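Long-range contacts in thiamin pyrophosphokinase family protein (Enterococcus faecalis, PDB 3MEL), which probably transfers a pyrophosphate group from ATP to thiamine, giving thiamine diphosphate, and is seen here with thiamine diphosphate and magnesium bound: residues L169-Y174 against A196-F201; I29-L34 against F50-R55. All blocks are in the same frame, centred on the assembly; numbering follows the deposited sequence.

From the N terminus the chain first reaches contact 2, in the catalytic domain, where the turn between strand 26-29 and helix 32-37 meets the loop between strand 45-48 and helix 57-64, closing a loop of 15 intervening residues. Only after this does contact 1 open, in the vitamin B1 binding domain. There strand 167-170 pairs with strand 196-200, at one margin of a three-stranded antiparallel sheet, and 21 residues lie between the segments. The two loops follow in series, without nesting or crossing. Their centres are 41 Å apart, on opposite sides of the centre of the chain: contact 2 belongs to the magnesium site of Asp30 and Asp49, contact 1 to the distant β-domain.

Contact 1: L169-Y174 against A196-F201; sequences LRRSKY and AAAFSF
The guanidinium of Arg171 has the carbonyl carbon of Ala196 over one face, while the methyl of Ala198 comes in obliquely. NH1 also lies 3.9 Å from Ala196 CB, and it forms a salt bridge with Glu194. With CG beside the backbone N (chi1 -51°) and a bend at chi3, the arginine chain leaves Ala197 at a slant, passing the Ala196 carbonyl oxygen, and its CB sits 3.8 Å from Ala197 CA. The Phe199 ring, by contrast, turns from 169-174: CG occupies the position between backbone N and carbonyl carbon (chi1 80°), and the ring meets Tyr140 and Tyr158 edge-to-face. What Phe199 presents to strand 167-170 is its CB, 4.0 Å from Leu169 CB.

These side chains hang on an antiparallel pairing within the three-stranded sheet 144-148, 196-200, 167-170, in which 196-200 is the central strand. Leu169 and Phe199 form a non-hydrogen-bonded pair, their side chains on the face turned to Tyr158; Arg170 and Ala198 follow as a hydrogen-bonded pair with side chains on the other face. Arg170 N donates to Ala198 O at 2.8 Å, and the return bond from Ala198 N to Arg170 O is longer, at 3.3 Å, but nearly straight (177°). The Arg170 carbonyl oxygen accepts a second bond from Ser172 OG, 3.0 Å away, and the two donors reach it from opposite faces of the carbonyl plane. Beyond this pair the chain leaves the strand at Arg171, where positive backbone torsions accompany the turn away from 196-200. The Ala197 methyl packs 3.8 Å from Arg170 O and touches Leu156 and Tyr158 of strand 155-160.

Contact 2: I29-L34 against F50-R55; sequences IDRGCL and FDSLSR
Asp30 and Phe50 are joined by the single hydrogen bond between the two segments: the Phe50 backbone N donates to Asp30 OD1 at 2.9 Å, approaching on the syn side but 32° out of the carboxylate plane. A second, weak bond to OD1 comes from Asp49 N, and Asp79 OD2 lies close by as a like charge. The same OD1 stands over one face of the Phe50 ring, displaced toward its rim.

Among the acidic groups, Asp30 OD2 and Asp51 OD1 are 4.1 Å apart, their carboxylate planes turned 58° to each other. Asp30 and Asp49 bind a magnesium ion here; Asp79 and Asp51 are also magnesium ligands of this protein, though no metal sits on Asp51 in this chain. A metal among them would probably offset the repulsion expected of such a cluster. Asp30 is the second residue of a type II' turn, Ile29 to Gly32, that leads from strand 26-29 into helix 32-37, and Phe50 opens a type I turn to Leu53. Asp30, Asp49 and Asp51 thus follow the carboxyl ends of parallel strands 26-29 and 45-48, a usual place for an active site in an α/β fold; Asp79 starts helix 79-90.

The apolar contacts lie behind this cluster. Cys33 SG makes a sulfur-aromatic contact 3.7 Å from Phe50 CE1; seen from the ring centroid it is 88° off the normal, at the edge. Leu34 and Leu53 reach for each other tip to tip, Leu34 CD1 being 3.9 Å from Leu53 CG, and Val61 of helix 57-64 touches both leucines.

The partly exposed Arg31 chain, bent at chi2, passes Ser52, bringing CD to 3.3 Å from OG. The edge of its guanidinium faces Leu53 CG, and NH1 forms a salt bridge with Glu57 of helix 57-64.

Contact 1: L169-Y174 against A196-F201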
ATOM      1  N   LEU A 169       7.368  13.251 -18.500  1.00 39.96           N
ATOM      2  CA  LEU A 169       5.971  13.142 -18.139  1.00 38.09           C
ATOM      3  C   LEU A 169       5.262  14.466 -18.451  1.00 40.04           C
ATOM      4  O   LEU A 169       5.553  15.487 -17.846  1.00 44.08           O
ATOM      5  CB  LEU A 169       5.918  12.725 -16.661  1.00 40.14           C
ATOM      6  CG  LEU A 169       4.879  12.994 -15.573  1.00 40.02           C
ATOM      7  CD1 LEU A 169       5.405  12.441 -14.266  1.00 31.87           C
ATOM      8  CD2 LEU A 169       4.598  14.468 -15.417  1.00 38.68           C
ATOM      9  N   ARG A 170       4.360  14.448 -19.432  1.00 42.86           N
ATOM     10  CA  ARG A 170       3.689  15.666 -19.897  1.00 42.64           C
ATOM     11  C   ARG A 170       2.171  15.671 -19.714  1.00 41.04           C
ATOM     12  O   ARG A 170       1.583  14.733 -19.169  1.00 39.44           O
ATOM     13  CB  ARG A 170       4.000  15.931 -21.376  1.00 43.16           C
ATOM     14  CG  ARG A 170       5.446  16.302 -21.680  1.00 45.70           C
ATOM     15  CD  ARG A 170       5.799  17.720 -21.218  1.00 46.54           C
ATOM     16  NE  ARG A 170       7.227  17.987 -21.395  1.00 45.39           N
ATOM     17  CZ  ARG A 170       8.125  17.937 -20.414  1.00 50.73           C
ATOM     18  NH1 ARG A 170       7.744  17.653 -19.172  1.00 49.00           N
ATOM     19  NH2 ARG A 170       9.406  18.187 -20.669  1.00 52.24           N
ATOM     20  N   ARG A 171       1.557  16.751 -20.195  1.00 42.81           N
ATOM     21  CA  ARG A 171       0.110  16.951 -20.127  1.00 42.56           C
ATOM     22  C   ARG A 171      -0.475  16.767 -18.719  1.00 44.12           C
ATOM     23  O   ARG A 171      -1.679  16.556 -18.567  1.00 47.63           O
ATOM     24  CB  ARG A 171      -0.612  16.051 -21.130  1.00 40.05           C
ATOM     25  CG  ARG A 171      -0.082  16.123 -22.554  1.00 38.44           C
ATOM     26  CD  ARG A 171      -1.209  15.818 -23.523  1.00 49.73           C
ATOM     27  NE  ARG A 171      -1.037  14.592 -24.309  1.00 53.46           N
ATOM     28  CZ  ARG A 171      -2.043  13.932 -24.897  1.00 55.84           C
ATOM     29  NH1 ARG A 171      -3.302  14.357 -24.773  1.00 49.29           N
ATOM     30  NH2 ARG A 171      -1.796  12.832 -25.598  1.00 48.88           N
ATOM     31  N   SER A 172       0.380  16.844 -17.703  1.00 37.60           N
ATOM     32  CA  SER A 172      -0.050  16.788 -16.311  1.00 41.52           C
ATOM     33  C   SER A 172      -0.057  18.200 -15.735  1.00 42.10           C
ATOM     34  O   SER A 172       0.345  19.146 -16.406  1.00 41.53           O
ATOM     35  CB  SER A 172       0.908  15.915 -15.489  1.00 40.05           C
ATOM     36  OG  SER A 172       1.278  14.744 -16.201  1.00 46.32           O
ATOM     37  N   LYS A 173      -0.503  18.337 -14.491  1.00 38.03           N
ATOM     38  CA  LYS A 173      -0.446  19.618 -13.786  1.00 39.50           C
ATOM     39  C   LYS A 173       0.861  19.725 -13.021  1.00 38.08           C
ATOM     40  O   LYS A 173       0.998  20.550 -12.136  1.00 41.45           O
ATOM     41  CB  LYS A 173      -1.644  19.763 -12.831  1.00 40.62           C
ATOM     42  CG  LYS A 173      -1.747  21.067 -12.046  1.00 36.56           C
ATOM     43  CD  LYS A 173      -1.545  20.819 -10.557  1.00 43.53           C
ATOM     44  CE  LYS A 173      -2.062  21.966  -9.714  1.00 44.48           C
ATOM     45  NZ  LYS A 173      -3.446  22.353 -10.129  1.00 41.14           N
ATOM     46  N   TYR A 174       1.811  18.867 -13.370  1.00 40.32           N
ATOM     47  CA  TYR A 174       3.126  18.796 -12.732  1.00 37.62           C
ATOM     48  C   TYR A 174       3.970  17.906 -13.610  1.00 37.98           C
ATOM     49  O   TYR A 174       3.517  16.854 -14.058  1.00 37.01           O
ATOM     50  CB  TYR A 174       3.063  18.180 -11.344  1.00 33.38           C
ATOM     51  CG  TYR A 174       2.466  19.063 -10.286  1.00 41.11           C
ATOM     52  CD1 TYR A 174       3.109  20.219  -9.873  1.00 43.25           C
ATOM     53  CD2 TYR A 174       1.269  18.727  -9.675  1.00 45.42           C
ATOM     54  CE1 TYR A 174       2.565  21.028  -8.893  1.00 50.39           C
ATOM     55  CE2 TYR A 174       0.714  19.530  -8.697  1.00 49.77           C
ATOM     56  CZ  TYR A 174       1.364  20.680  -8.310  1.00 54.41           C
ATOM     57  OH  TYR A 174       0.812  21.478  -7.332  1.00 64.45           O
ATOM     58  N   ALA A 196      -6.330  13.334 -21.008  1.00 42.72           N
ATOM     59  CA  ALA A 196      -5.284  12.337 -21.104  1.00 42.73           C
ATOM     60  C   ALA A 196      -3.974  12.966 -20.725  1.00 45.01           C
ATOM     61  O   ALA A 196      -3.746  14.140 -21.002  1.00 49.65           O
ATOM     62  CB  ALA A 196      -5.202  11.769 -22.514  1.00 39.44           C
ATOM     63  N   ALA A 197      -3.112  12.185 -20.083  1.00 42.28           N
ATOM     64  CA  ALA A 197      -1.755  12.628 -19.811  1.00 40.10           C
ATOM     65  C   ALA A 197      -0.828  11.729 -20.608  1.00 37.74           C
ATOM     66  O   ALA A 197      -1.280  10.786 -21.245  1.00 35.04           O
ATOM     67  CB  ALA A 197      -1.461  12.557 -18.343  1.00 34.73           C
ATOM     68  N   ALA A 198       0.460  12.039 -20.610  1.00 37.90           N
ATOM     69  CA  ALA A 198       1.422  11.167 -21.267  1.00 39.35           C
ATOM     70  C   ALA A 198       2.731  11.106 -20.479  1.00 39.19           C
ATOM     71  O   ALA A 198       3.013  11.990 -19.670  1.00 38.52           O
ATOM     72  CB  ALA A 198       1.664  11.613 -22.695  1.00 36.71           C
ATOM     73  N   PHE A 199       3.510  10.046 -20.699  1.00 39.04           N
ATOM     74  CA  PHE A 199       4.783   9.862 -20.007  1.00 39.04           C
ATOM     75  C   PHE A 199       5.598   8.754 -20.651  1.00 40.46           C
ATOM     76  O   PHE A 199       5.057   7.890 -21.339  1.00 39.69           O
ATOM     77  CB  PHE A 199       4.557   9.515 -18.536  1.00 37.25           C
ATOM     78  CG  PHE A 199       4.211   8.065 -18.299  1.00 34.93           C
ATOM     79  CD1 PHE A 199       5.175   7.170 -17.851  1.00 36.36           C
ATOM     80  CD2 PHE A 199       2.917   7.596 -18.521  1.00 38.32           C
ATOM     81  CE1 PHE A 199       4.863   5.825 -17.622  1.00 36.96           C
ATOM     82  CE2 PHE A 199       2.585   6.245 -18.292  1.00 38.86           C
ATOM     83  CZ  PHE A 199       3.561   5.359 -17.843  1.00 33.91           C
ATOM     84  N   SER A 200       6.904   8.773 -20.405  1.00 40.68           N
ATOM     85  CA  SER A 200       7.795   7.754 -20.945  1.00 41.17           C
ATOM     86  C   SER A 200       9.021   7.555 -20.057  1.00 41.81           C
ATOM     87  O   SER A 200       9.334   8.400 -19.213  1.00 43.06           O
ATOM     88  CB  SER A 200       8.204   8.075 -22.391  1.00 44.62           C
ATOM     89  OG  SER A 200       8.279   9.474 -22.613  1.00 51.68           O
ATOM     90  N   PHE A 201       9.684   6.415 -20.240  1.00 39.91           N
ATOM     91  CA  PHE A 201      10.842   6.045 -19.447  1.00 38.28           C
ATOM     92  C   PHE A 201      11.553   4.836 -20.053  1.00 43.47           C
ATOM     93  O   PHE A 201      10.970   4.103 -20.859  1.00 44.62           O
ATOM     94  CB  PHE A 201      10.459   5.826 -17.980  1.00 36.21           C
ATOM     95  CG  PHE A 201       9.549   4.649 -17.732  1.00 37.31           C
ATOM     96  CD1 PHE A 201      10.051   3.463 -17.212  1.00 38.40           C
ATOM     97  CD2 PHE A 201       8.193   4.738 -17.966  1.00 36.69           C
ATOM     98  CE1 PHE A 201       9.223   2.387 -16.963  1.00 37.79           C
ATOM     99  CE2 PHE A 201       7.361   3.662 -17.713  1.00 39.13           C
ATOM    100  CZ  PHE A 201       7.877   2.485 -17.215  1.00 35.55           C
TER

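Contact 2: I29-L34 against F50-R55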
ATOM      1  N   ILE A  29     -12.782 -15.183  -5.361  1.00 31.77           N
ATOM      2  CA  ILE A  29     -11.625 -15.613  -4.597  1.00 32.09           C
ATOM      3  C   ILE A  29     -12.047 -15.769  -3.147  1.00 34.06           C
ATOM      4  O   ILE A  29     -12.411 -14.792  -2.496  1.00 31.15           O
ATOM      5  CB  ILE A  29     -10.492 -14.594  -4.702  1.00 30.92           C
ATOM      6  CG1 ILE A  29     -10.142 -14.348  -6.177  1.00 29.17           C
ATOM      7  CG2 ILE A  29      -9.298 -15.074  -3.937  1.00 30.32           C
ATOM      8  CD1 ILE A  29      -9.108 -13.270  -6.406  1.00 25.32           C
ATOM      9  N   ASP A  30     -12.030 -17.004  -2.651  1.00 34.45           N
ATOM     10  CA  ASP A  30     -12.438 -17.265  -1.277  1.00 35.81           C
ATOM     11  C   ASP A  30     -13.783 -16.600  -1.007  1.00 35.38           C
ATOM     12  O   ASP A  30     -14.763 -16.855  -1.688  1.00 36.18           O
ATOM     13  CB  ASP A  30     -11.400 -16.730  -0.279  1.00 39.38           C
ATOM     14  CG  ASP A  30     -10.604 -17.823   0.389  1.00 43.93           C
ATOM     15  OD1 ASP A  30     -10.534 -18.936  -0.157  1.00 43.27           O
ATOM     16  OD2 ASP A  30     -10.029 -17.567   1.464  1.00 52.39           O
ATOM     17  N   ARG A  31     -13.807 -15.732  -0.011  1.00 34.27           N
ATOM     18  CA  ARG A  31     -15.027 -15.112   0.447  1.00 34.85           C
ATOM     19  C   ARG A  31     -15.608 -14.131  -0.595  1.00 38.31           C
ATOM     20  O   ARG A  31     -16.777 -13.728  -0.524  1.00 37.27           O
ATOM     21  CB  ARG A  31     -14.753 -14.445   1.795  1.00 37.80           C
ATOM     22  CG  ARG A  31     -15.991 -14.073   2.541  1.00 43.24           C
ATOM     23  CD  ARG A  31     -15.908 -14.336   4.035  1.00 42.52           C
ATOM     24  NE  ARG A  31     -17.244 -14.088   4.562  1.00 50.22           N
ATOM     25  CZ  ARG A  31     -18.161 -15.035   4.728  1.00 46.41           C
ATOM     26  NH1 ARG A  31     -17.856 -16.297   4.461  1.00 48.97           N
ATOM     27  NH2 ARG A  31     -19.371 -14.725   5.179  1.00 42.75           N
ATOM     28  N   GLY A  32     -14.793 -13.772  -1.582  1.00 35.58           N
ATOM     29  CA  GLY A  32     -15.264 -12.966  -2.692  1.00 32.67           C
ATOM     30  C   GLY A  32     -16.284 -13.689  -3.559  1.00 34.68           C
ATOM     31  O   GLY A  32     -17.077 -13.047  -4.265  1.00 36.31           O
ATOM     32  N   CYS A  33     -16.251 -15.020  -3.516  1.00 32.76           N
ATOM     33  CA  CYS A  33     -17.250 -15.855  -4.173  1.00 32.24           C
ATOM     34  C   CYS A  33     -18.663 -15.554  -3.655  1.00 35.54           C
ATOM     35  O   CYS A  33     -19.604 -15.469  -4.437  1.00 36.14           O
ATOM     36  CB  CYS A  33     -16.930 -17.338  -3.989  1.00 30.10           C
ATOM     37  SG  CYS A  33     -15.436 -17.964  -4.819  1.00 32.80           S
ATOM     38  N   LEU A  34     -18.816 -15.381  -2.345  1.00 34.40           N
ATOM     39  CA  LEU A  34     -20.127 -15.048  -1.786  1.00 35.55           C
ATOM     40  C   LEU A  34     -20.550 -13.623  -2.138  1.00 43.44           C
ATOM     41  O   LEU A  34     -21.725 -13.363  -2.431  1.00 44.18           O
ATOM     42  CB  LEU A  34     -20.126 -15.224  -0.271  1.00 36.12           C
ATOM     43  CG  LEU A  34     -19.688 -16.616   0.190  1.00 40.90           C
ATOM     44  CD1 LEU A  34     -19.156 -16.605   1.631  1.00 35.60           C
ATOM     45  CD2 LEU A  34     -20.817 -17.643  -0.009  1.00 37.40           C
ATOM     46  N   PHE A  50     -10.750 -21.596   0.943  1.00 39.28           N
ATOM     47  CA  PHE A  50     -12.102 -21.415   1.441  1.00 40.04           C
ATOM     48  C   PHE A  50     -12.212 -21.664   2.931  1.00 39.69           C
ATOM     49  O   PHE A  50     -13.289 -21.980   3.422  1.00 41.14           O
ATOM     50  CB  PHE A  50     -13.099 -22.286   0.649  1.00 38.27           C
ATOM     51  CG  PHE A  50     -13.171 -21.938  -0.816  1.00 32.58           C
ATOM     52  CD1 PHE A  50     -13.931 -20.880  -1.247  1.00 30.44           C
ATOM     53  CD2 PHE A  50     -12.460 -22.659  -1.751  1.00 34.36           C
ATOM     54  CE1 PHE A  50     -13.989 -20.553  -2.578  1.00 30.18           C
ATOM     55  CE2 PHE A  50     -12.514 -22.330  -3.090  1.00 32.82           C
ATOM     56  CZ  PHE A  50     -13.276 -21.275  -3.498  1.00 29.14           C
ATOM     57  N   ASP A  51     -11.103 -21.496   3.646  1.00 38.42           N
ATOM     58  CA  ASP A  51     -11.099 -21.681   5.094  1.00 41.53           C
ATOM     59  C   ASP A  51     -11.870 -20.569   5.798  1.00 41.71           C
ATOM     60  O   ASP A  51     -12.335 -20.725   6.924  1.00 43.17           O
ATOM     61  CB  ASP A  51      -9.664 -21.832   5.656  1.00 49.26           C
ATOM     62  CG  ASP A  51      -8.778 -20.589   5.418  1.00 58.45           C
ATOM     63  OD1 ASP A  51      -9.279 -19.526   4.947  1.00 50.70           O
ATOM     64  OD2 ASP A  51      -7.560 -20.687   5.718  1.00 57.44           O
ATOM     65  N   SER A  52     -12.024 -19.441   5.132  1.00 41.24           N
ATOM     66  CA  SER A  52     -12.805 -18.384   5.727  1.00 41.00           C
ATOM     67  C   SER A  52     -14.316 -18.715   5.679  1.00 46.21           C
ATOM     68  O   SER A  52     -15.114 -18.111   6.397  1.00 49.62           O
ATOM     69  CB  SER A  52     -12.453 -17.045   5.071  1.00 38.96           C
ATOM     70  OG  SER A  52     -13.516 -16.544   4.291  1.00 51.07           O
ATOM     71  N   LEU A  53     -14.703 -19.696   4.861  1.00 41.82           N
ATOM     72  CA  LEU A  53     -16.122 -20.020   4.667  1.00 41.66           C
ATOM     73  C   LEU A  53     -16.694 -21.137   5.553  1.00 38.35           C
ATOM     74  O   LEU A  53     -16.031 -22.128   5.843  1.00 37.29           O
ATOM     75  CB  LEU A  53     -16.406 -20.356   3.199  1.00 40.48           C
ATOM     76  CG  LEU A  53     -16.300 -19.266   2.133  1.00 39.80           C
ATOM     77  CD1 LEU A  53     -14.852 -18.885   1.923  1.00 40.90           C
ATOM     78  CD2 LEU A  53     -16.916 -19.763   0.838  1.00 33.95           C
ATOM     79  N   SER A  54     -17.948 -20.972   5.962  1.00 38.35           N
ATOM     80  CA  SER A  54     -18.661 -22.024   6.689  1.00 41.01           C
ATOM     81  C   SER A  54     -18.899 -23.254   5.803  1.00 42.37           C
ATOM     82  O   SER A  54     -18.834 -23.175   4.575  1.00 44.35           O
ATOM     83  CB  SER A  54     -19.997 -21.495   7.234  1.00 42.10           C
ATOM     84  OG  SER A  54     -20.947 -21.245   6.205  1.00 40.47           O
ATOM     85  N   ARG A  55     -19.182 -24.396   6.411  1.00 41.40           N
ATOM     86  CA  ARG A  55     -19.425 -25.597   5.625  1.00 42.87           C
ATOM     87  C   ARG A  55     -20.653 -25.409   4.715  1.00 45.98           C
ATOM     88  O   ARG A  55     -20.751 -25.975   3.617  1.00 42.33           O
ATOM     89  CB  ARG A  55     -19.591 -26.802   6.545  1.00 43.38           C
ATOM     90  CG  ARG A  55     -18.335 -27.634   6.695  1.00 47.90           C
ATOM     91  CD  ARG A  55     -18.558 -28.824   7.624  1.00 48.27           C
ATOM     92  NE  ARG A  55     -18.976 -28.403   8.959  1.00 44.20           N
ATOM     93  CZ  ARG A  55     -18.895 -29.167  10.044  1.00 49.75           C
ATOM     94  NH1 ARG A  55     -18.406 -30.401   9.965  1.00 54.06           N
ATOM     95  NH2 ARG A  55     -19.294 -28.696  11.219  1.00 51.65           N
TER